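Local coordinates for chitin oligosaccahride binding protein NagB1 (Paenibacillus sp. FPU-7, PDB 7EHP) that binds short chitin oligosaccharides such as N,N'-diacetylchitobiose and N,N',N''-triacetylchitotriose, probably delivering them as the extracellular solute-binding component of a sugar importer, at residues A[115-120]-A[321-326]; A[312-317]-A[328-333]; A[276-281]-A[342-347]; A[6-11]-A[64-69]. One frame throughout, in Å; residues are numbered along the deposited sequence.

Contact 1. Residues A[115-120]-A[321-326]. With NAG (2-acetamido-2-deoxy-beta-D-glucopyranose), chain C.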
loop_
_atom_site.group_PDB
_atom_site.type_symbol
_atom_site.label_atom_id
_atom_site.label_comp_id
_atom_site.label_asym_id
_atom_site.label_seq_id
_atom_site.Cartn_x
_atom_site.Cartn_y
_atom_site.Cartn_z
ATOM N N THR A 115 10.191 4.983 2.038
ATOM C CA THR A 115 10.421 4.972 3.474
ATOM C C THR A 115 10.076 3.643 4.099
ATOM O O THR A 115 10.380 3.444 5.277
ATOM C CB THR A 115 9.597 6.046 4.194
ATOM O OG1 THR A 115 8.214 5.877 3.868
ATOM C CG2 THR A 115 10.088 7.474 3.845
ATOM N N ALA A 116 9.401 2.761 3.359
ATOM C CA ALA A 116 8.949 1.495 3.905
ATOM C C ALA A 116 8.998 0.416 2.834
ATOM O O ALA A 116 8.917 0.696 1.639
ATOM C CB ALA A 116 7.517 1.583 4.441
ATOM N N TYR A 117 9.127 -0.823 3.290
ATOM C CA TYR A 117 8.757 -1.990 2.510
ATOM C C TYR A 117 7.382 -2.452 2.975
ATOM O O TYR A 117 7.114 -2.511 4.180
ATOM C CB TYR A 117 9.782 -3.116 2.685
ATOM C CG TYR A 117 9.328 -4.454 2.155
ATOM C CD1 TYR A 117 9.439 -4.756 0.805
ATOM C CD2 TYR A 117 8.777 -5.411 3.006
ATOM C CE1 TYR A 117 9.030 -5.978 0.312
ATOM C CE2 TYR A 117 8.372 -6.634 2.525
ATOM C CZ TYR A 117 8.503 -6.911 1.175
ATOM O OH TYR A 117 8.091 -8.120 0.690
ATOM N N PHE A 118 6.510 -2.775 2.030
ATOM C CA PHE A 118 5.167 -3.227 2.371
ATOM C C PHE A 118 4.959 -4.644 1.859
ATOM O O PHE A 118 5.582 -5.052 0.878
ATOM C CB PHE A 118 4.082 -2.270 1.794
ATOM C CG PHE A 118 3.691 -2.556 0.359
ATOM C CD1 PHE A 118 2.699 -3.488 0.055
ATOM C CD2 PHE A 118 4.307 -1.881 -0.685
ATOM C CE1 PHE A 118 2.346 -3.756 -1.277
ATOM C CE2 PHE A 118 3.970 -2.137 -2.006
ATOM C CZ PHE A 118 2.981 -3.069 -2.303
ATOM N N VAL A 119 4.106 -5.405 2.559
ATOM C CA VAL A 119 3.407 -6.556 1.991
ATOM C C VAL A 119 1.921 -6.375 2.259
ATOM O O VAL A 119 1.520 -5.691 3.203
ATOM C CB VAL A 119 3.874 -7.935 2.550
ATOM C CG1 VAL A 119 5.228 -8.324 2.013
ATOM C CG2 VAL A 119 3.873 -7.945 4.076
ATOM N N GLU A 120 1.096 -6.992 1.419
ATOM C CA GLU A 120 -0.339 -7.079 1.649
ATOM C C GLU A 120 -0.717 -8.541 1.780
ATOM O O GLU A 120 -0.281 -9.367 0.980
ATOM C CB GLU A 120 -1.130 -6.446 0.510
ATOM C CG GLU A 120 -1.057 -4.952 0.469
ATOM C CD GLU A 120 -1.900 -4.357 -0.641
ATOM O OE1 GLU A 120 -2.832 -5.049 -1.132
ATOM O OE2 GLU A 120 -1.609 -3.199 -1.024
ATOM N N GLY A 321 5.361 -0.907 13.594
ATOM C CA GLY A 321 5.368 -2.108 12.783
ATOM C C GLY A 321 5.727 -1.906 11.330
ATOM O O GLY A 321 5.636 -2.858 10.542
ATOM N N ILE A 322 6.133 -0.701 10.942
ATOM C CA ILE A 322 6.427 -0.450 9.536
ATOM C C ILE A 322 7.748 -1.097 9.152
ATOM O O ILE A 322 8.798 -0.802 9.736
ATOM C CB ILE A 322 6.394 1.054 9.219
ATOM C CG1 ILE A 322 4.948 1.563 9.309
ATOM C CG2 ILE A 322 6.926 1.327 7.841
ATOM C CD1 ILE A 322 4.548 2.001 10.585
ATOM N N LEU A 323 7.700 -1.953 8.136
ATOM C CA LEU A 323 8.863 -2.722 7.723
ATOM C C LEU A 323 9.878 -1.832 6.998
ATOM O O LEU A 323 9.504 -0.991 6.170
ATOM C CB LEU A 323 8.424 -3.881 6.826
ATOM C CG LEU A 323 7.352 -4.757 7.487
ATOM C CD1 LEU A 323 6.829 -5.812 6.515
ATOM C CD2 LEU A 323 7.870 -5.412 8.765
ATOM N N PRO A 324 11.171 -2.016 7.266
ATOM C CA PRO A 324 12.168 -1.072 6.762
ATOM C C PRO A 324 12.329 -1.168 5.259
ATOM O O PRO A 324 12.275 -2.254 4.674
ATOM C CB PRO A 324 13.451 -1.509 7.477
ATOM C CG PRO A 324 13.243 -2.964 7.735
ATOM C CD PRO A 324 11.784 -3.044 8.125
ATOM N N ALA A 325 12.557 -0.019 4.638
ATOM C CA ALA A 325 12.958 0.009 3.244
ATOM C C ALA A 325 14.472 -0.065 3.064
ATOM O O ALA A 325 14.924 -0.347 1.948
ATOM C CB ALA A 325 12.416 1.265 2.552
ATOM N N MET A 326 15.263 0.164 4.117
ATOM C CA MET A 326 16.723 0.134 4.018
ATOM C C MET A 326 17.312 -1.086 4.724
ATOM O O MET A 326 16.631 -1.811 5.456
ATOM C CB MET A 326 17.350 1.433 4.568
ATOM C CG MET A 326 16.580 2.718 4.232
ATOM S SD MET A 326 17.107 4.224 5.098
ATOM C CE MET A 326 18.578 4.661 4.210
HETATM C C1 NAG C . -1.277 2.356 -0.188
HETATM C C2 NAG C . -1.936 2.933 -1.437
HETATM C C3 NAG C . -2.227 1.823 -2.435
HETATM C C4 NAG C . -0.949 1.061 -2.747
HETATM C C5 NAG C . -0.308 0.554 -1.456
HETATM C C6 NAG C . 1.022 -0.133 -1.676
HETATM C C7 NAG C . -3.308 4.971 -1.470
HETATM C C8 NAG C . -4.606 5.587 -1.087
HETATM N N2 NAG C . -3.142 3.686 -1.122
HETATM O O3 NAG C . -2.748 2.392 -3.626
HETATM O O4 NAG C . -1.224 -0.053 -3.586
HETATM O O5 NAG C . -0.076 1.642 -0.553
HETATM O O6 NAG C . 1.924 0.676 -2.419
HETATM O O7 NAG C . -2.440 5.604 -2.081
HETATM O O HOH W 1 5.350 -1.692 6.059
#
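Leu323 and Tyr117 meet where the short, weakly bonded strand 323-324 lies beside the long strand 109-125 of this solute-binding protein fold. One backbone bond joins them directly, Tyr117 N to Leu323 O at 2.9 Å; it is fairly straight (157°), though the donor sits above the carbonyl plane, 42° out of it. A water makes a second link, donating to Tyr117 O at 2.7 Å and accepting from Leu323 N at 3.1 Å. The Tyr117 side chain leaves with CG anti to the backbone N (chi1 167°), which brings the edge of its ring past Leu323, CD2 lying 4.0 Å from CD1 of Leu323. At its far end the hydroxyl is hydrogen-bonded to Gln349, while Leu323 also rests on Ile338 and Ile342 of helix 336-344. Phe118 turns the other way and takes no part in this packing: one face of its ring carries C6 of the chain C sugar over its centre, so the strand also lines the chitin oligosaccharide pocket. Farther back, Ala325 presses CB to 3.5 Å from Ala116 N. On the other side of Ala116 the fit is tighter than usual, its CB lying 3.5 Å from Ile322 CG2.

Contact 2. Residues A[312-317]-A[328-333]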
loop_
_atom_site.group_PDB
_atom_site.type_symbol
_atom_site.label_atom_id
_atom_site.label_comp_id
_atom_site.label_asym_id
_atom_site.label_seq_id
_atom_site.Cartn_x
_atom_site.Cartn_y
_atom_site.Cartn_z
ATOM N N MET A 312 15.709 6.173 12.360
ATOM C CA MET A 312 14.291 6.387 12.130
ATOM C C MET A 312 13.628 5.127 11.571
ATOM O O MET A 312 12.483 4.822 11.919
ATOM C CB MET A 312 14.086 7.584 11.209
ATOM C CG MET A 312 14.407 8.928 11.864
ATOM S SD MET A 312 13.345 9.260 13.277
ATOM C CE MET A 312 14.234 10.551 14.169
ATOM N N GLN A 313 14.346 4.376 10.725
ATOM C CA GLN A 313 13.840 3.099 10.228
ATOM C C GLN A 313 13.525 2.144 11.372
ATOM O O GLN A 313 12.473 1.488 11.377
ATOM C CB GLN A 313 14.860 2.472 9.278
ATOM C CG GLN A 313 14.981 3.187 7.959
ATOM C CD GLN A 313 13.859 2.828 6.996
ATOM O OE1 GLN A 313 13.878 1.758 6.374
ATOM N NE2 GLN A 313 12.879 3.716 6.867
ATOM N N LYS A 314 14.431 2.041 12.351
ATOM C CA LYS A 314 14.160 1.179 13.504
ATOM C C LYS A 314 13.008 1.713 14.342
ATOM O O LYS A 314 12.171 0.937 14.827
ATOM C CB LYS A 314 15.404 1.044 14.382
ATOM C CG LYS A 314 16.423 0.025 13.910
ATOM C CD LYS A 314 17.654 0.052 14.817
ATOM C CE LYS A 314 18.461 -1.223 14.712
ATOM N NZ LYS A 314 19.837 -1.016 15.235
ATOM N N ARG A 315 12.956 3.036 14.528
ATOM C CA ARG A 315 11.917 3.636 15.359
ATOM C C ARG A 315 10.524 3.295 14.827
ATOM O O ARG A 315 9.646 2.844 15.578
ATOM C CB ARG A 315 12.130 5.149 15.427
ATOM C CG ARG A 315 10.998 5.900 16.113
ATOM C CD ARG A 315 11.395 7.325 16.475
ATOM N NE ARG A 315 10.236 8.114 16.912
ATOM C CZ ARG A 315 10.262 9.425 17.139
ATOM N NH1 ARG A 315 11.402 10.098 16.984
ATOM N NH2 ARG A 315 9.161 10.063 17.528
ATOM N N GLN A 316 10.303 3.493 13.528
ATOM C CA GLN A 316 8.976 3.255 12.977
ATOM C C GLN A 316 8.660 1.770 12.954
ATOM O O GLN A 316 7.487 1.383 13.019
ATOM C CB GLN A 316 8.860 3.865 11.583
ATOM C CG GLN A 316 9.776 3.205 10.567
ATOM C CD GLN A 316 9.526 3.693 9.162
ATOM O OE1 GLN A 316 9.010 4.798 8.963
ATOM N NE2 GLN A 316 9.886 2.869 8.169
ATOM N N LEU A 317 9.688 0.920 12.899
ATOM C CA LEU A 317 9.457 -0.517 13.010
ATOM C C LEU A 317 9.007 -0.882 14.419
ATOM O O LEU A 317 8.006 -1.583 14.604
ATOM C CB LEU A 317 10.725 -1.288 12.635
ATOM C CG LEU A 317 10.638 -2.792 12.904
ATOM C CD1 LEU A 317 9.540 -3.410 12.026
ATOM C CD2 LEU A 317 11.972 -3.489 12.656
ATOM N N LEU A 328 19.289 -2.899 7.522
ATOM C CA LEU A 328 19.428 -2.641 8.950
ATOM C C LEU A 328 20.488 -3.540 9.583
ATOM O O LEU A 328 20.763 -4.644 9.099
ATOM C CB LEU A 328 18.100 -2.850 9.684
ATOM C CG LEU A 328 17.188 -1.633 9.848
ATOM C CD1 LEU A 328 16.867 -1.006 8.513
ATOM C CD2 LEU A 328 15.915 -2.047 10.530
ATOM N N SER A 329 21.065 -3.054 10.692
ATOM C CA SER A 329 22.101 -3.795 11.412
ATOM C C SER A 329 21.497 -4.789 12.395
ATOM O O SER A 329 21.964 -5.932 12.488
ATOM C CB SER A 329 23.031 -2.832 12.167
ATOM O OG SER A 329 23.858 -2.063 11.302
ATOM N N ASP A 330 20.457 -4.378 13.123
ATOM C CA ASP A 330 19.940 -5.142 14.252
ATOM C C ASP A 330 18.557 -5.713 13.968
ATOM O O ASP A 330 18.400 -6.938 13.913
ATOM C CB ASP A 330 19.938 -4.246 15.503
ATOM C CG ASP A 330 19.782 -5.026 16.795
ATOM O OD1 ASP A 330 19.094 -6.063 16.791
ATOM O OD2 ASP A 330 20.377 -4.609 17.815
ATOM N N LEU A 331 17.540 -4.857 13.804
ATOM C CA LEU A 331 16.192 -5.259 13.390
ATOM C C LEU A 331 15.569 -6.327 14.299
ATOM O O LEU A 331 14.512 -6.884 13.982
ATOM C CB LEU A 331 16.223 -5.719 11.916
ATOM C CG LEU A 331 14.986 -6.210 11.138
ATOM C CD1 LEU A 331 14.921 -5.614 9.740
ATOM C CD2 LEU A 331 14.974 -7.733 11.041
ATOM N N SER A 332 16.176 -6.590 15.452
ATOM C CA SER A 332 15.746 -7.685 16.308
ATOM C C SER A 332 14.795 -7.203 17.399
ATOM O O SER A 332 14.863 -6.057 17.853
ATOM C CB SER A 332 16.950 -8.376 16.948
ATOM O OG SER A 332 17.819 -7.423 17.526
ATOM N N GLY A 333 13.909 -8.107 17.823
ATOM C CA GLY A 333 12.990 -7.853 18.917
ATOM C C GLY A 333 11.738 -7.121 18.489
ATOM O O GLY A 333 11.694 -5.890 18.561
#
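Lys314 reaches Leu328 and Asp330 because its CG lies anti to the carbonyl carbon (chi1 -82°) and everything beyond CG is extended, laying the aliphatic stem along the loop. Lysine and Leu328 run antiparallel alongside each other, Lys314 CG touching Leu328 CD2 at 4.0 Å. The other methyl of that leucine, CD1, reaches back to Gln313 CB at 4.1 Å, so its fork spans two successive residues of the helix. Farther out, the lysine passes roughly perpendicular to Asp330, with Lys314 CE 3.5 Å from Asp330 CB. The charges do not close up: Lys314 NZ and Asp330 OD2 are 4.5 Å apart, too far for a salt bridge, and Asp330 is poorly ordered. The ammonium group instead pairs with Glu310, whose carboxylate also accepts from the backbone N of Ser329. Were this lysine an alanine, Glu310 would probably lose its charged mate and Leu328 CD2 the methylene packed on it. One turn on, Leu317 CD2 meets Leu331 CG at 4.3 Å, a looser touch to a residue that is also poorly ordered. Inward, the amide of Gln313 binds Thr115 O and Met326 N, tying the helix to the sheet. This is peripheral packing in the solute-binding fold, where the loop after strand 323-324 folds back over helix 310-320.

Contact 3. Residues A[276-281]-A[342-347]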
loop_
_atom_site.group_PDB
_atom_site.type_symbol
_atom_site.label_atom_id
_atom_site.label_comp_id
_atom_site.label_asym_id
_atom_site.label_seq_id
_atom_site.Cartn_x
_atom_site.Cartn_y
_atom_site.Cartn_z
ATOM N N GLY A 276 2.017 -18.950 -4.691
ATOM C CA GLY A 276 3.307 -18.829 -4.063
ATOM C C GLY A 276 3.871 -17.432 -4.021
ATOM O O GLY A 276 4.985 -17.252 -3.516
ATOM N N MET A 277 3.154 -16.437 -4.536
ATOM C CA MET A 277 3.647 -15.068 -4.533
ATOM C C MET A 277 2.869 -14.221 -3.536
ATOM O O MET A 277 1.768 -14.569 -3.105
ATOM C CB MET A 277 3.563 -14.440 -5.925
ATOM C CG MET A 277 3.863 -15.396 -7.054
ATOM S SD MET A 277 3.768 -14.539 -8.623
ATOM C CE MET A 277 5.139 -13.421 -8.475
ATOM N N ILE A 278 3.462 -13.094 -3.168
ATOM C CA ILE A 278 2.830 -12.160 -2.250
ATOM C C ILE A 278 2.981 -10.764 -2.827
ATOM O O ILE A 278 3.975 -10.446 -3.485
ATOM C CB ILE A 278 3.420 -12.256 -0.815
ATOM C CG1 ILE A 278 2.543 -11.492 0.185
ATOM C CG2 ILE A 278 4.874 -11.771 -0.776
ATOM C CD1 ILE A 278 2.854 -11.816 1.668
ATOM N N ASN A 279 1.960 -9.943 -2.605
ATOM C CA ASN A 279 1.985 -8.537 -2.993
ATOM C C ASN A 279 2.903 -7.761 -2.042
ATOM O O ASN A 279 2.686 -7.747 -0.825
ATOM C CB ASN A 279 0.551 -7.993 -2.974
ATOM C CG ASN A 279 0.443 -6.543 -3.423
ATOM O OD1 ASN A 279 -0.514 -5.846 -3.066
ATOM N ND2 ASN A 279 1.400 -6.086 -4.214
ATOM N N GLY A 280 3.930 -7.129 -2.588
ATOM C CA GLY A 280 4.855 -6.384 -1.755
ATOM C C GLY A 280 5.857 -5.629 -2.594
ATOM O O GLY A 280 6.062 -5.933 -3.774
ATOM N N GLY A 281 6.481 -4.632 -1.970
ATOM C CA GLY A 281 7.515 -3.883 -2.654
ATOM C C GLY A 281 7.887 -2.629 -1.888
ATOM O O GLY A 281 7.518 -2.451 -0.726
ATOM N N ILE A 342 7.547 -10.732 7.948
ATOM C CA ILE A 342 8.868 -10.923 7.343
ATOM C C ILE A 342 8.995 -12.341 6.807
ATOM O O ILE A 342 9.503 -12.571 5.701
ATOM C CB ILE A 342 9.975 -10.601 8.365
ATOM C CG1 ILE A 342 10.039 -9.099 8.616
ATOM C CG2 ILE A 342 11.327 -11.107 7.866
ATOM C CD1 ILE A 342 10.179 -8.291 7.330
ATOM N N GLN A 343 8.529 -13.310 7.589
ATOM C CA GLN A 343 8.381 -14.689 7.147
ATOM C C GLN A 343 7.636 -14.764 5.816
ATOM O O GLN A 343 8.142 -15.320 4.834
ATOM C CB GLN A 343 7.650 -15.451 8.253
ATOM C CG GLN A 343 7.340 -16.908 8.058
ATOM C CD GLN A 343 6.514 -17.451 9.232
ATOM O OE1 GLN A 343 6.155 -16.711 10.158
ATOM N NE2 GLN A 343 6.212 -18.743 9.195
ATOM N N ALA A 344 6.432 -14.181 5.759
ATOM C CA ALA A 344 5.629 -14.260 4.543
ATOM C C ALA A 344 6.232 -13.471 3.387
ATOM O O ALA A 344 5.862 -13.717 2.238
ATOM C CB ALA A 344 4.200 -13.773 4.806
ATOM N N SER A 345 7.143 -12.536 3.659
ATOM C CA SER A 345 7.761 -11.753 2.596
ATOM C C SER A 345 8.885 -12.496 1.902
ATOM O O SER A 345 9.425 -11.988 0.915
ATOM C CB SER A 345 8.313 -10.438 3.139
ATOM O OG SER A 345 9.642 -10.616 3.582
ATOM N N GLU A 346 9.267 -13.668 2.402
ATOM C CA GLU A 346 10.310 -14.441 1.745
ATOM C C GLU A 346 9.841 -14.982 0.401
ATOM O O GLU A 346 10.676 -15.385 -0.416
ATOM C CB GLU A 346 10.758 -15.572 2.673
ATOM C CG GLU A 346 11.257 -15.065 4.018
ATOM C CD GLU A 346 12.169 -16.036 4.733
ATOM O OE1 GLU A 346 11.943 -17.260 4.612
ATOM O OE2 GLU A 346 13.113 -15.568 5.410
ATOM N N LEU A 347 8.528 -14.981 0.151
ATOM C CA LEU A 347 7.972 -15.474 -1.103
ATOM C C LEU A 347 8.308 -14.537 -2.259
ATOM O O LEU A 347 8.716 -13.389 -2.074
ATOM C CB LEU A 347 6.451 -15.631 -1.006
ATOM C CG LEU A 347 5.889 -16.140 0.319
ATOM C CD1 LEU A 347 4.357 -16.169 0.299
ATOM C CD2 LEU A 347 6.463 -17.515 0.651
#
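Ile278 meets Ala344 and Leu347 where segment 342-347, leading on from helix 336-344, turns over the beginning of strand 277-288: a helix and the turn after it packed against a strand of the mixed sheet of the solute-binding fold. Its CG1 lies anti to the backbone N (chi1 -168°), and the extended branch carries CD1 to 3.6 Å from Ala344 O and 3.9 Å from Ala344 CB. The branch therefore meets a backbone carbonyl and a methyl of the same residue. Leu347 comes in nearly perpendicular to Ile278 and sets its CD1 4.2 Å from Ile278 CB. The base of that leucine sits on the residue that leads into the strand, Leu347 CB being 3.3 Å from Gly276 O. No hydrogen bond runs between the two segments, so packing alone joins them here.

The next shell explains how the partners are placed. A type I turn from Ala344 to Leu347 brings both apolar groups round to the same isoleucine. The chain then enters strand 348-350, which runs parallel to strand 277-288 and exchanges backbone bonds with it from Ile278 to Arg348 and Phe350. Ser266 flanks both Ile278 and Leu347, and Ser345 packs on Tyr117 and Val119 of strand 109-125. Ser345 also turns its hydroxyl back along the chain: OG donates to Ile342 O at 2.9 Å, tilted 19° from the carbonyl plane.

Contact 4. Residues A[6-11]-A[64-69]. With NAG (2-acetamido-2-deoxy-beta-D-glucopyranose), chain C; NAG (2-acetamido-2-deoxy-beta-D-glucopyranose), chain B.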
loop_
_atom_site.group_PDB
_atom_site.type_symbol
_atom_site.label_atom_id
_atom_site.label_comp_id
_atom_site.label_asym_id
_atom_site.label_seq_id
_atom_site.Cartn_x
_atom_site.Cartn_y
_atom_site.Cartn_z
ATOM N N ARG A 6 4.636 17.728 2.609
ATOM C CA ARG A 6 3.325 17.106 2.436
ATOM C C ARG A 6 3.388 15.635 2.844
ATOM O O ARG A 6 4.212 14.870 2.328
ATOM C CB ARG A 6 2.862 17.239 0.987
ATOM C CG ARG A 6 1.697 16.314 0.619
ATOM C CD ARG A 6 0.364 16.878 1.062
ATOM N NE ARG A 6 0.172 18.276 0.669
ATOM C CZ ARG A 6 -0.079 18.707 -0.567
ATOM N NH1 ARG A 6 -0.192 17.859 -1.591
ATOM N NH2 ARG A 6 -0.228 20.003 -0.780
ATOM N N HIS A 7 2.516 15.237 3.760
ATOM C CA HIS A 7 2.469 13.861 4.231
ATOM C C HIS A 7 1.012 13.425 4.321
ATOM O O HIS A 7 0.087 14.244 4.280
ATOM C CB HIS A 7 3.132 13.732 5.601
ATOM C CG HIS A 7 2.370 14.442 6.674
ATOM N ND1 HIS A 7 1.333 13.846 7.359
ATOM C CD2 HIS A 7 2.434 15.717 7.122
ATOM C CE1 HIS A 7 0.815 14.713 8.210
ATOM N NE2 HIS A 7 1.468 15.855 8.089
ATOM N N THR A 8 0.804 12.122 4.497
ATOM C CA THR A 8 -0.546 11.580 4.585
ATOM C C THR A 8 -0.855 10.997 5.954
ATOM O O THR A 8 -1.835 10.249 6.092
ATOM C CB THR A 8 -0.764 10.516 3.506
ATOM O OG1 THR A 8 0.134 9.427 3.727
ATOM C CG2 THR A 8 -0.497 11.099 2.124
ATOM N N GLN A 9 -0.049 11.308 6.974
ATOM C CA GLN A 9 -0.225 10.689 8.294
ATOM C C GLN A 9 -1.238 11.503 9.102
ATOM O O GLN A 9 -0.905 12.233 10.030
ATOM C CB GLN A 9 1.114 10.566 9.018
ATOM C CG GLN A 9 2.209 9.785 8.266
ATOM C CD GLN A 9 1.683 8.508 7.621
ATOM O OE1 GLN A 9 1.058 7.668 8.283
ATOM N NE2 GLN A 9 1.937 8.350 6.322
ATOM N N VAL A 10 -2.508 11.376 8.727
ATOM C CA VAL A 10 -3.526 12.282 9.254
ATOM C C VAL A 10 -4.441 11.636 10.288
ATOM O O VAL A 10 -5.090 12.368 11.052
ATOM C CB VAL A 10 -4.371 12.899 8.120
ATOM C CG1 VAL A 10 -3.478 13.723 7.197
ATOM C CG2 VAL A 10 -5.148 11.789 7.350
ATOM N N ARG A 11 -4.509 10.305 10.349
ATOM C CA ARG A 11 -5.376 9.620 11.299
ATOM C C ARG A 11 -4.803 9.692 12.710
ATOM O O ARG A 11 -3.582 9.614 12.898
ATOM C CB ARG A 11 -5.536 8.152 10.880
ATOM C CG ARG A 11 -6.640 7.951 9.869
ATOM C CD ARG A 11 -6.818 6.493 9.475
ATOM N NE ARG A 11 -7.076 5.578 10.590
ATOM C CZ ARG A 11 -6.937 4.254 10.479
ATOM N NH1 ARG A 11 -6.547 3.740 9.315
ATOM N NH2 ARG A 11 -7.178 3.448 11.513
ATOM N N ILE A 64 8.639 18.971 -0.263
ATOM C CA ILE A 64 8.809 17.566 0.084
ATOM C C ILE A 64 7.411 16.960 0.148
ATOM O O ILE A 64 6.508 17.571 0.725
ATOM C CB ILE A 64 9.535 17.404 1.441
ATOM C CG1 ILE A 64 10.880 18.143 1.443
ATOM C CG2 ILE A 64 9.695 15.921 1.811
ATOM C CD1 ILE A 64 11.349 18.534 2.841
ATOM N N PHE A 65 7.216 15.774 -0.448
ATOM C CA PHE A 65 5.847 15.273 -0.575
ATOM C C PHE A 65 5.785 13.755 -0.607
ATOM O O PHE A 65 6.619 13.093 -1.229
ATOM C CB PHE A 65 5.152 15.813 -1.832
ATOM C CG PHE A 65 6.047 15.896 -3.034
ATOM C CD1 PHE A 65 6.245 14.785 -3.848
ATOM C CD2 PHE A 65 6.682 17.086 -3.359
ATOM C CE1 PHE A 65 7.066 14.861 -4.967
ATOM C CE2 PHE A 65 7.503 17.171 -4.467
ATOM C CZ PHE A 65 7.698 16.070 -5.270
ATOM N N ASP A 66 4.768 13.221 0.057
ATOM C CA ASP A 66 4.454 11.802 -0.046
ATOM C C ASP A 66 4.253 11.436 -1.514
ATOM O O ASP A 66 3.389 12.005 -2.191
ATOM C CB ASP A 66 3.205 11.509 0.780
ATOM C CG ASP A 66 2.916 10.038 0.896
ATOM O OD1 ASP A 66 2.721 9.375 -0.147
ATOM O OD2 ASP A 66 2.896 9.541 2.041
ATOM N N LEU A 67 5.055 10.491 -2.011
ATOM C CA LEU A 67 5.099 10.174 -3.432
ATOM C C LEU A 67 5.100 8.663 -3.621
ATOM O O LEU A 67 5.689 7.950 -2.811
ATOM C CB LEU A 67 6.357 10.791 -4.078
ATOM C CG LEU A 67 6.675 10.407 -5.520
ATOM C CD1 LEU A 67 5.701 11.112 -6.445
ATOM C CD2 LEU A 67 8.148 10.736 -5.861
ATOM N N PHE A 68 4.443 8.175 -4.686
ATOM C CA PHE A 68 4.454 6.754 -5.038
ATOM C C PHE A 68 5.327 6.506 -6.263
ATOM O O PHE A 68 5.339 7.302 -7.206
ATOM C CB PHE A 68 3.028 6.215 -5.303
ATOM C CG PHE A 68 2.325 5.822 -4.050
ATOM C CD1 PHE A 68 1.779 6.793 -3.223
ATOM C CD2 PHE A 68 2.274 4.502 -3.649
ATOM C CE1 PHE A 68 1.142 6.455 -2.030
ATOM C CE2 PHE A 68 1.640 4.159 -2.454
ATOM C CZ PHE A 68 1.086 5.145 -1.641
ATOM N N GLY A 69 6.069 5.407 -6.234
ATOM C CA GLY A 69 6.844 5.003 -7.379
ATOM C C GLY A 69 5.976 4.421 -8.485
ATOM O O GLY A 69 4.744 4.374 -8.421
HETATM C C1 NAG C . -1.277 2.356 -0.188
HETATM C C2 NAG C . -1.936 2.933 -1.437
HETATM C C3 NAG C . -2.227 1.823 -2.435
HETATM C C4 NAG C . -0.949 1.061 -2.747
HETATM C C5 NAG C . -0.308 0.554 -1.456
HETATM C C6 NAG C . 1.022 -0.133 -1.676
HETATM C C7 NAG C . -3.308 4.971 -1.470
HETATM C C8 NAG C . -4.606 5.587 -1.087
HETATM N N2 NAG C . -3.142 3.686 -1.122
HETATM O O3 NAG C . -2.748 2.392 -3.626
HETATM O O4 NAG C . -1.224 -0.053 -3.586
HETATM O O5 NAG C . -0.076 1.642 -0.553
HETATM O O6 NAG C . 1.924 0.676 -2.419
HETATM O O7 NAG C . -2.440 5.604 -2.081
HETATM C C1 NAG B . 0.763 4.520 4.120
HETATM C C2 NAG B . 1.636 3.595 3.276
HETATM C C3 NAG B . 1.033 3.431 1.881
HETATM C C4 NAG B . -0.464 3.110 1.941
HETATM C C5 NAG B . -1.183 4.008 2.958
HETATM C C6 NAG B . -2.643 3.680 3.190
HETATM C C7 NAG B . 3.949 3.840 4.094
HETATM C C8 NAG B . 5.307 4.405 3.798
HETATM N N2 NAG B . 3.003 4.089 3.181
HETATM O O1 NAG B . 1.339 4.699 5.368
HETATM O O3 NAG B . 1.760 2.422 1.183
HETATM O O4 NAG B . -1.019 3.459 0.677
HETATM O O5 NAG B . -0.530 3.966 4.234
HETATM O O6 NAG B . -3.280 4.746 3.891
HETATM O O7 NAG B . 3.719 3.200 5.119
HETATM O O HOH W 2 3.278 10.319 4.554
#
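Arg6 pairs with Phe65 as two parallel strands run side by side, the touching parts only 19° apart in direction. Arg6 N donates to Ile64 O at 2.7 Å, nearly straight at 169°, and Arg6 O takes the N-H of Asp66 at 2.9 Å, so Arg6 straddles Phe65 as in a regular parallel pair. On the face of Arg6 and Phe65, the two CB atoms lie 3.9 Å apart; the guanidinium group then turns off to Glu40, Glu55 and Asn47. Past the end of strand 3-7, Asp66 lies square across Thr8, its CG anti to the backbone N (chi1 -172°). A water gathers this corner, donating to Asp66 OD2 at 2.7 Å and accepting from Thr8 N at 3.1 Å and from the Gln9 amide. Asn284 holds the other carboxylate oxygen. Phe68 turns its ring edge to the sugars, with CE2 3.5 Å from O6 of the chain C NAG and CZ 3.6 Å from O4 of the chain B NAG. Cutting Phe68 back to an alanine is likely to open a gap beside both sugar units and leave Arg48 without its cation-pi partner. Here the carboxyl ends of parallel strands form one wall of the ligand pocket, as in other solute-binding proteins.

Overall arrangement
Contacts 1, 3 and 4 all reach one sheet; contacts 1 and 4 are the buried ones, and each places a phenylalanine against the chain C sugar. One backbone bond joins the segments in contact 1 and two in contact 4, each with a bridging water; the pairing is regular and parallel in contact 4 but sparse in contact 1. Contacts 2 and 3 lie nearer the surface and have no hydrogen bond across their segments, relying on aliphatic packing, which in contact 2 ends in poorly ordered loop residues, one of them charged. Contact 2 reaches contact 1 through Gln316 and Thr115 O, while strands 109-125 and 277-288 join contacts 1 and 3. Contacts 3 and 4 stand on opposite sides of the chain's centre.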